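PDB 1PVM: CBS domain-containing protein from Thermoplasma acidophilum DSM 1728, which is of unknown biochemical function but joins a pair of CBS domains, a module that often senses adenosyl ligands, to a zinc-ribbon-like domain that binds metal. Local coordinates for residues B[10-13]-B[14-17]; B[80-83]-B[84-88]; B[27-30]-B[31-35]. All blocks are in the same frame, centred on the assembly; numbering follows the deposited sequence.

Interaction 1 (B[10-13]-B[14-17]); sequences RVEK and IMNS
The carbonyl oxygen V11 O receives two backbone donors where the chain makes a turn with helical backbone angles. I14 N donates to V11 O over 2.9 Å from well above the carbonyl plane, 49° out of it. M15 N reaches V11 O at 3.0 Å almost in line with the carbonyl bond, although its own N-H is bent (134°). The salt bridge from R10 NE to E12 OE1, 2.7 Å long, meets the carboxylate on its anti side and ties E12 back to the start of the turn. M15 CG stands between its backbone N and carbonyl carbon (chi1 71°), and the straight chain beyond runs alongside E12: M15 CG is 3.4 Å from E12 O, and M15 CE is 4.0 Å from E12 CG. A water donates to both E12 O and M15 O, bridging the same two residues. Shortening M15 to an alanine would probably leave the flank of E12 without its apolar neighbour and open a gap beside V111 and V119. The turn lies against the second CBS domain, with V11 on helix 94-104 and strands 108-112 and 118-123, and M15 on both of those strands.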
ATOM      1  N   ARG B  10     -23.577  -5.698 -10.148  1.00 14.60           N
ATOM      2  CA  ARG B  10     -23.825  -4.671  -9.138  1.00 14.91           C
ATOM      3  C   ARG B  10     -22.813  -4.873  -8.014  1.00 12.98           C
ATOM      4  O   ARG B  10     -22.552  -6.004  -7.605  1.00 12.10           O
ATOM      5  CB  ARG B  10     -25.264  -4.737  -8.602  1.00 18.36           C
ATOM      6  CG  ARG B  10     -25.554  -5.827  -7.598  1.00 23.37           C
ATOM      7  CD  ARG B  10     -27.043  -5.871  -7.252  1.00 24.28           C
ATOM      8  NE  ARG B  10     -27.437  -5.010  -6.135  1.00 25.29           N
ATOM      9  CZ  ARG B  10     -28.294  -3.995  -6.229  1.00 26.38           C
ATOM     10  NH1 ARG B  10     -28.848  -3.691  -7.396  1.00 26.97           N
ATOM     11  NH2 ARG B  10     -28.634  -3.306  -5.146  1.00 27.54           N
ATOM     12  N   VAL B  11     -22.243  -3.772  -7.524  1.00 13.41           N
ATOM     13  CA  VAL B  11     -21.221  -3.822  -6.471  1.00 12.93           C
ATOM     14  C   VAL B  11     -21.585  -4.685  -5.287  1.00 11.52           C
ATOM     15  O   VAL B  11     -20.752  -5.420  -4.765  1.00 11.92           O
ATOM     16  CB  VAL B  11     -20.905  -2.443  -5.869  1.00 14.24           C
ATOM     17  CG1 VAL B  11     -19.438  -2.405  -5.455  1.00 13.00           C
ATOM     18  CG2 VAL B  11     -21.242  -1.352  -6.822  1.00 20.87           C
ATOM     19  N   GLU B  12     -22.830  -4.553  -4.849  1.00 11.89           N
ATOM     20  CA  GLU B  12     -23.348  -5.290  -3.709  1.00 14.54           C
ATOM     21  C   GLU B  12     -22.992  -6.776  -3.738  1.00 13.54           C
ATOM     22  O   GLU B  12     -22.721  -7.373  -2.698  1.00 13.92           O
ATOM     23  CB  GLU B  12     -24.864  -5.104  -3.658  1.00 17.97           C
ATOM     24  CG  GLU B  12     -25.559  -5.755  -2.484  1.00 25.92           C
ATOM     25  CD  GLU B  12     -27.038  -5.401  -2.441  1.00 31.39           C
ATOM     26  OE1 GLU B  12     -27.711  -5.515  -3.491  1.00 33.15           O
ATOM     27  OE2 GLU B  12     -27.527  -5.011  -1.359  1.00 35.55           O
ATOM     28  N   LYS B  13     -22.976  -7.363  -4.931  1.00 12.62           N
ATOM     29  CA  LYS B  13     -22.675  -8.785  -5.094  1.00 13.69           C
ATOM     30  C   LYS B  13     -21.203  -9.183  -4.982  1.00 14.38           C
ATOM     31  O   LYS B  13     -20.897 -10.360  -4.782  1.00 14.21           O
ATOM     32  CB  LYS B  13     -23.188  -9.277  -6.447  1.00 14.64           C
ATOM     33  CG  LYS B  13     -24.686  -9.192  -6.642  1.00 17.01           C
ATOM     34  CD  LYS B  13     -25.083  -9.850  -7.961  1.00 19.58           C
ATOM     35  CE  LYS B  13     -26.591  -9.903  -8.126  1.00 23.99           C
ATOM     36  NZ  LYS B  13     -27.249 -10.623  -6.995  1.00 26.83           N
ATOM     37  N   ILE B  14     -20.292  -8.223  -5.111  1.00 13.98           N
ATOM     38  CA  ILE B  14     -18.867  -8.543  -5.055  1.00 15.25           C
ATOM     39  C   ILE B  14     -18.107  -7.875  -3.920  1.00 15.49           C
ATOM     40  O   ILE B  14     -16.925  -8.147  -3.715  1.00 16.79           O
ATOM     41  CB  ILE B  14     -18.167  -8.179  -6.388  1.00 16.17           C
ATOM     42  CG1 ILE B  14     -18.123  -6.658  -6.561  1.00 18.61           C
ATOM     43  CG2 ILE B  14     -18.913  -8.816  -7.551  1.00 16.81           C
ATOM     44  CD1 ILE B  14     -17.494  -6.202  -7.859  1.00 21.02           C
ATOM     45  N   MET B  15     -18.785  -6.998  -3.190  1.00 15.25           N
ATOM     46  CA  MET B  15     -18.169  -6.293  -2.075  1.00 15.72           C
ATOM     47  C   MET B  15     -17.879  -7.260  -0.930  1.00 16.24           C
ATOM     48  O   MET B  15     -18.390  -8.380  -0.900  1.00 16.28           O
ATOM     49  CB  MET B  15     -19.109  -5.201  -1.569  1.00 14.31           C
ATOM     50  CG  MET B  15     -20.325  -5.760  -0.842  1.00 14.65           C
ATOM     51  SD  MET B  15     -21.501  -4.505  -0.353  1.00 15.84           S
ATOM     52  CE  MET B  15     -22.779  -5.498   0.401  1.00 14.59           C
ATOM     53  N   ASN B  16     -17.056  -6.815   0.011  1.00 16.82           N
ATOM     54  CA  ASN B  16     -16.719  -7.622   1.174  1.00 18.35           C
ATOM     55  C   ASN B  16     -17.645  -7.176   2.303  1.00 17.41           C
ATOM     56  O   ASN B  16     -17.480  -6.088   2.855  1.00 14.95           O
ATOM     57  CB  ASN B  16     -15.257  -7.395   1.567  1.00 20.56           C
ATOM     58  CG  ASN B  16     -14.826  -8.256   2.739  1.00 24.72           C
ATOM     59  OD1 ASN B  16     -13.662  -8.228   3.146  1.00 27.87           O
ATOM     60  ND2 ASN B  16     -15.759  -9.024   3.289  1.00 23.72           N
ATOM     61  N   SER B  17     -18.623  -8.015   2.629  1.00 16.59           N
ATOM     62  CA  SER B  17     -19.592  -7.714   3.676  1.00 18.61           C
ATOM     63  C   SER B  17     -19.040  -7.992   5.067  1.00 18.83           C
ATOM     64  O   SER B  17     -19.647  -7.619   6.072  1.00 19.30           O
ATOM     65  CB  SER B  17     -20.861  -8.544   3.467  1.00 20.68           C
ATOM     66  OG  SER B  17     -21.475  -8.227   2.231  1.00 27.08           O
TER
HETATM   67  O   HOH W   1     -21.360  -9.561  -1.207  1.00 35.69           O

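Interaction 2 (B[80-83]-B[84-88]); sequences VMRK and PIPKV
K83 and P84 are joined by a cis peptide, which brings K83 CA and P84 CA to 3.0 Å and makes residues 82-85 a type VIb turn at the entrance to strand 87-89 of the second CBS domain. The extended backbone angles of both K83 and P84 fit that class. R82 CA and I85 CA close to 6.1 Å without a hydrogen bond across the turn.

At P84 the ring nitrogen lies 3.3 Å from K83 CB. P84 O accepts from Y148 OH, and the proline ring touches L151, so the turn also meets the chain that leads into the metal-binding domain. I85 N follows, 3.9 Å from K83 CA, while the I85 side chain packs on A110 of strand 108-112. P86 brings its ring over the beginning of the R82 side chain and also touches C109 and L55, in strands of both CBS sheets. K87 starts the strand, its N-H taken by Y100 OH, and V88 continues it with backbone bonds to A110 and V112.

The extended K83 chain sends NZ to R78 O and into a salt bridge with E184; its side chain passes about 7 Å from that of C152, a metal ligand. The R82 side chain is bent at chi2 (-52°): its end leads away from the proline, and the side chain touches R59 and S60 of helix 58-65, leaving CB against the proline ring, with P86 CG 3.7 Å and P86 CD 3.9 Å from R82 CB.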
ATOM      1  N   VAL B  80      -5.414  10.403  10.006  1.00  7.11           N
ATOM      2  CA  VAL B  80      -4.837   9.718   8.852  1.00  7.10           C
ATOM      3  C   VAL B  80      -5.835   9.221   7.809  1.00  7.45           C
ATOM      4  O   VAL B  80      -5.583   9.317   6.607  1.00  7.59           O
ATOM      5  CB  VAL B  80      -3.995   8.511   9.339  1.00  8.25           C
ATOM      6  CG1 VAL B  80      -3.316   7.823   8.169  1.00  8.09           C
ATOM      7  CG2 VAL B  80      -2.965   8.985  10.355  1.00  9.04           C
ATOM      8  N   MET B  81      -6.959   8.691   8.278  1.00  6.68           N
ATOM      9  CA  MET B  81      -7.995   8.129   7.416  1.00  7.10           C
ATOM     10  C   MET B  81      -8.499   9.041   6.308  1.00  6.53           C
ATOM     11  O   MET B  81      -8.407  10.264   6.399  1.00  7.15           O
ATOM     12  CB  MET B  81      -9.195   7.743   8.265  1.00  7.51           C
ATOM     13  CG  MET B  81      -9.918   8.959   8.831  1.00  9.13           C
ATOM     14  SD  MET B  81     -11.135   8.515  10.064  1.00  9.72           S
ATOM     15  CE  MET B  81     -10.095   7.650  11.208  1.00 24.45           C
ATOM     16  N   ARG B  82      -9.039   8.432   5.257  1.00  6.59           N
ATOM     17  CA  ARG B  82      -9.642   9.201   4.179  1.00  7.94           C
ATOM     18  C   ARG B  82     -10.963   9.655   4.799  1.00  8.92           C
ATOM     19  O   ARG B  82     -11.711   8.835   5.335  1.00  8.96           O
ATOM     20  CB  ARG B  82      -9.955   8.320   2.963  1.00  7.87           C
ATOM     21  CG  ARG B  82      -8.773   7.563   2.382  1.00 11.65           C
ATOM     22  CD  ARG B  82      -7.623   8.488   2.095  1.00 15.83           C
ATOM     23  NE  ARG B  82      -6.629   7.890   1.211  1.00 14.21           N
ATOM     24  CZ  ARG B  82      -5.508   8.502   0.856  1.00 15.90           C
ATOM     25  NH1 ARG B  82      -5.246   9.717   1.320  1.00 17.83           N
ATOM     26  NH2 ARG B  82      -4.657   7.915   0.024  1.00 18.46           N
ATOM     27  N   LYS B  83     -11.255  10.947   4.742  1.00  8.41           N
ATOM     28  CA  LYS B  83     -12.499  11.450   5.307  1.00  8.76           C
ATOM     29  C   LYS B  83     -12.990  12.648   4.504  1.00  9.17           C
ATOM     30  O   LYS B  83     -12.187  13.458   4.050  1.00  8.90           O
ATOM     31  CB  LYS B  83     -12.297  11.834   6.780  1.00  7.92           C
ATOM     32  CG  LYS B  83     -11.274  12.934   7.044  1.00  9.17           C
ATOM     33  CD  LYS B  83     -11.090  13.124   8.555  1.00  9.52           C
ATOM     34  CE  LYS B  83     -10.091  14.227   8.888  1.00 10.60           C
ATOM     35  NZ  LYS B  83      -9.819  14.283  10.359  1.00 11.33           N
ATOM     36  N   PRO B  84     -14.315  12.756   4.284  1.00 10.29           N
ATOM     37  CA  PRO B  84     -15.374  11.839   4.728  1.00 10.66           C
ATOM     38  C   PRO B  84     -15.162  10.471   4.090  1.00  9.83           C
ATOM     39  O   PRO B  84     -14.437  10.352   3.104  1.00  9.70           O
ATOM     40  CB  PRO B  84     -16.654  12.502   4.221  1.00 12.60           C
ATOM     41  CG  PRO B  84     -16.279  13.938   4.064  1.00 15.46           C
ATOM     42  CD  PRO B  84     -14.885  13.875   3.522  1.00 10.90           C
ATOM     43  N   ILE B  85     -15.805   9.445   4.633  1.00  8.83           N
ATOM     44  CA  ILE B  85     -15.625   8.105   4.094  1.00  8.53           C
ATOM     45  C   ILE B  85     -15.938   8.014   2.601  1.00  8.88           C
ATOM     46  O   ILE B  85     -16.998   8.447   2.149  1.00  9.11           O
ATOM     47  CB  ILE B  85     -16.480   7.054   4.878  1.00  7.75           C
ATOM     48  CG1 ILE B  85     -16.100   5.641   4.425  1.00  8.50           C
ATOM     49  CG2 ILE B  85     -17.976   7.311   4.680  1.00  8.24           C
ATOM     50  CD1 ILE B  85     -16.631   4.536   5.329  1.00  8.91           C
ATOM     51  N   PRO B  86     -14.986   7.493   1.805  1.00  8.69           N
ATOM     52  CA  PRO B  86     -15.205   7.354   0.357  1.00  8.25           C
ATOM     53  C   PRO B  86     -16.275   6.283   0.192  1.00  8.53           C
ATOM     54  O   PRO B  86     -16.209   5.241   0.845  1.00  7.83           O
ATOM     55  CB  PRO B  86     -13.849   6.882  -0.161  1.00  9.28           C
ATOM     56  CG  PRO B  86     -12.877   7.449   0.832  1.00 11.09           C
ATOM     57  CD  PRO B  86     -13.579   7.229   2.155  1.00  9.10           C
ATOM     58  N   LYS B  87     -17.255   6.511  -0.672  1.00  8.33           N
ATOM     59  CA  LYS B  87     -18.305   5.512  -0.811  1.00  8.57           C
ATOM     60  C   LYS B  87     -19.106   5.578  -2.102  1.00  9.49           C
ATOM     61  O   LYS B  87     -19.146   6.608  -2.778  1.00  9.56           O
ATOM     62  CB  LYS B  87     -19.260   5.631   0.378  1.00 10.59           C
ATOM     63  CG  LYS B  87     -20.049   6.936   0.407  1.00 13.73           C
ATOM     64  CD  LYS B  87     -20.801   7.101   1.725  1.00 16.05           C
ATOM     65  CE  LYS B  87     -21.855   8.194   1.632  1.00 19.68           C
ATOM     66  NZ  LYS B  87     -21.285   9.474   1.159  1.00 22.14           N
ATOM     67  N   VAL B  88     -19.733   4.451  -2.432  1.00  8.24           N
ATOM     68  CA  VAL B  88     -20.591   4.330  -3.608  1.00  8.41           C
ATOM     69  C   VAL B  88     -21.848   3.589  -3.147  1.00 10.02           C
ATOM     70  O   VAL B  88     -21.823   2.898  -2.127  1.00  9.15           O
ATOM     71  CB  VAL B  88     -19.927   3.511  -4.750  1.00  8.46           C
ATOM     72  CG1 VAL B  88     -18.688   4.228  -5.259  1.00  9.23           C
ATOM     73  CG2 VAL B  88     -19.587   2.104  -4.269  1.00  7.56           C
TER

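Interaction 3 (B[27-30]-B[31-35]); sequences TVFD and AVKIM
T27 O accepts from A31 N at 2.9 Å, the first main-chain bond of helix 28-38, the crossover helix of the beta-alpha-beta unit between strands 21-23 and 42-46. T27 is also its N-cap. With chi1 at 67°, T27 OG1 is placed to accept from D30 N over 3.1 Å, and the nearly straight N-H (167°) marks a sound capping bond.

F29 N donates to the backbone of P72, and V28 shares a backbone bond with V75. Further along, V28 O accepts V32 N at 2.9 Å and F29 O accepts K33 N at 3.2 Å. The bond from I34 N to D30 O stretches to 3.5 Å and is weak.

D30 and K33 run side by side, and their charges pair in a salt bridge of 3.0 Å from D30 OD1 to K33 NZ. A carboxylate in the first turn is likely to be favoured by the helix dipole as well. The bend of K33 at chi3 (-56°) turns its amine toward D30, while K33 CG lies over one face of the F29 ring. F29 and V32 also pack on P67 and I66 of the second subunit, so the helix contributes to the dimer contact. On the buried side V28 and V32 point the same way, bringing V28 CG1 to 4.1 Å from V32 CG2.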
ATOM      1  N   THR B  27      -4.955   4.079  17.626  1.00  7.97           N
ATOM      2  CA  THR B  27      -3.687   4.580  17.103  1.00  6.79           C
ATOM      3  C   THR B  27      -3.354   3.881  15.791  1.00  6.12           C
ATOM      4  O   THR B  27      -3.920   2.830  15.474  1.00  6.41           O
ATOM      5  CB  THR B  27      -2.523   4.333  18.078  1.00  7.63           C
ATOM      6  OG1 THR B  27      -2.281   2.924  18.182  1.00  7.37           O
ATOM      7  CG2 THR B  27      -2.852   4.900  19.453  1.00  8.93           C
ATOM      8  N   VAL B  28      -2.440   4.472  15.030  1.00  5.84           N
ATOM      9  CA  VAL B  28      -2.014   3.895  13.762  1.00  5.82           C
ATOM     10  C   VAL B  28      -1.380   2.533  14.051  1.00  6.13           C
ATOM     11  O   VAL B  28      -1.574   1.572  13.306  1.00  5.93           O
ATOM     12  CB  VAL B  28      -0.994   4.822  13.053  1.00  5.79           C
ATOM     13  CG1 VAL B  28      -0.337   4.102  11.895  1.00  7.13           C
ATOM     14  CG2 VAL B  28      -1.702   6.063  12.534  1.00  6.65           C
ATOM     15  N   PHE B  29      -0.634   2.452  15.150  1.00  7.30           N
ATOM     16  CA  PHE B  29       0.009   1.204  15.537  1.00  8.62           C
ATOM     17  C   PHE B  29      -1.022   0.092  15.746  1.00  8.57           C
ATOM     18  O   PHE B  29      -0.884  -1.008  15.213  1.00  8.82           O
ATOM     19  CB  PHE B  29       0.808   1.406  16.829  1.00 11.01           C
ATOM     20  CG  PHE B  29       1.485   0.154  17.329  1.00 13.35           C
ATOM     21  CD1 PHE B  29       2.585  -0.377  16.659  1.00 12.92           C
ATOM     22  CD2 PHE B  29       1.012  -0.504  18.463  1.00 14.89           C
ATOM     23  CE1 PHE B  29       3.207  -1.541  17.107  1.00 13.85           C
ATOM     24  CE2 PHE B  29       1.625  -1.672  18.921  1.00 16.70           C
ATOM     25  CZ  PHE B  29       2.728  -2.190  18.238  1.00 15.23           C
ATOM     26  N   ASP B  30      -2.064   0.372  16.520  1.00  9.05           N
ATOM     27  CA  ASP B  30      -3.080  -0.644  16.773  1.00  9.40           C
ATOM     28  C   ASP B  30      -3.932  -0.986  15.556  1.00  9.15           C
ATOM     29  O   ASP B  30      -4.352  -2.130  15.393  1.00  9.40           O
ATOM     30  CB  ASP B  30      -3.984  -0.230  17.938  1.00 10.38           C
ATOM     31  CG  ASP B  30      -3.277  -0.325  19.280  1.00 14.39           C
ATOM     32  OD1 ASP B  30      -2.362  -1.167  19.408  1.00 17.11           O
ATOM     33  OD2 ASP B  30      -3.639   0.428  20.208  1.00 17.15           O
ATOM     34  N   ALA B  31      -4.183  -0.002  14.699  1.00  7.94           N
ATOM     35  CA  ALA B  31      -4.991  -0.242  13.510  1.00  8.38           C
ATOM     36  C   ALA B  31      -4.235  -1.127  12.530  1.00  8.04           C
ATOM     37  O   ALA B  31      -4.798  -2.048  11.945  1.00  8.76           O
ATOM     38  CB  ALA B  31      -5.358   1.086  12.844  1.00  8.14           C
ATOM     39  N   VAL B  32      -2.954  -0.841  12.344  1.00  7.62           N
ATOM     40  CA  VAL B  32      -2.146  -1.627  11.423  1.00  8.09           C
ATOM     41  C   VAL B  32      -2.001  -3.071  11.907  1.00  9.31           C
ATOM     42  O   VAL B  32      -1.885  -3.985  11.091  1.00  9.76           O
ATOM     43  CB  VAL B  32      -0.767  -0.965  11.212  1.00  8.00           C
ATOM     44  CG1 VAL B  32       0.182  -1.919  10.519  1.00  9.14           C
ATOM     45  CG2 VAL B  32      -0.937   0.300  10.377  1.00  7.15           C
ATOM     46  N   LYS B  33      -2.025  -3.285  13.223  1.00  9.49           N
ATOM     47  CA  LYS B  33      -1.933  -4.644  13.758  1.00 11.71           C
ATOM     48  C   LYS B  33      -3.111  -5.447  13.211  1.00 11.54           C
ATOM     49  O   LYS B  33      -2.974  -6.614  12.843  1.00 10.99           O
ATOM     50  CB  LYS B  33      -2.021  -4.656  15.288  1.00 15.69           C
ATOM     51  CG  LYS B  33      -0.848  -4.052  16.016  1.00 21.41           C
ATOM     52  CD  LYS B  33      -0.937  -4.356  17.516  1.00 25.56           C
ATOM     53  CE  LYS B  33      -2.260  -3.886  18.111  1.00 28.97           C
ATOM     54  NZ  LYS B  33      -2.394  -4.205  19.563  1.00 29.83           N
ATOM     55  N   ILE B  34      -4.278  -4.811  13.180  1.00 10.29           N
ATOM     56  CA  ILE B  34      -5.485  -5.453  12.674  1.00 10.02           C
ATOM     57  C   ILE B  34      -5.334  -5.740  11.182  1.00 10.18           C
ATOM     58  O   ILE B  34      -5.713  -6.806  10.702  1.00 11.11           O
ATOM     59  CB  ILE B  34      -6.722  -4.556  12.914  1.00 10.66           C
ATOM     60  CG1 ILE B  34      -6.961  -4.403  14.420  1.00 12.18           C
ATOM     61  CG2 ILE B  34      -7.952  -5.154  12.236  1.00 11.02           C
ATOM     62  CD1 ILE B  34      -8.091  -3.463  14.766  1.00 13.99           C
ATOM     63  N   MET B  35      -4.773  -4.788  10.445  1.00  9.69           N
ATOM     64  CA  MET B  35      -4.576  -4.976   9.014  1.00 10.16           C
ATOM     65  C   MET B  35      -3.620  -6.136   8.723  1.00 10.39           C
ATOM     66  O   MET B  35      -3.918  -6.997   7.898  1.00 10.29           O
ATOM     67  CB  MET B  35      -4.014  -3.706   8.371  1.00 12.51           C
ATOM     68  CG  MET B  35      -4.932  -2.495   8.390  1.00 14.58           C
ATOM     69  SD  MET B  35      -4.182  -1.140   7.435  1.00 19.50           S
ATOM     70  CE  MET B  35      -5.623  -0.286   6.864  1.00 20.24           C
TER

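Interaction 2 is buried, close to the chain centre; the centre of interaction 1, a surface contact, lies about 17 Å from that of the chain, and interaction 3 is partly buried. Strand 108-112 receives side chains from both interactions 1 and 2, although their nearest atoms stay about 5 Å apart. Strand 52-57 is shared by interactions 2 and 3, which touch where V80 CG2 lies 3.9 Å from V28 CG2. Their chemistry follows their place: a doubly used carbonyl and water bridge at the surface; a cis-proline turn without a cross-turn hydrogen bond, P84 exposed but R82 and P86 buried; and helical bonding with an ion pair toward solvent, F29 and V32 packing on the second subunit.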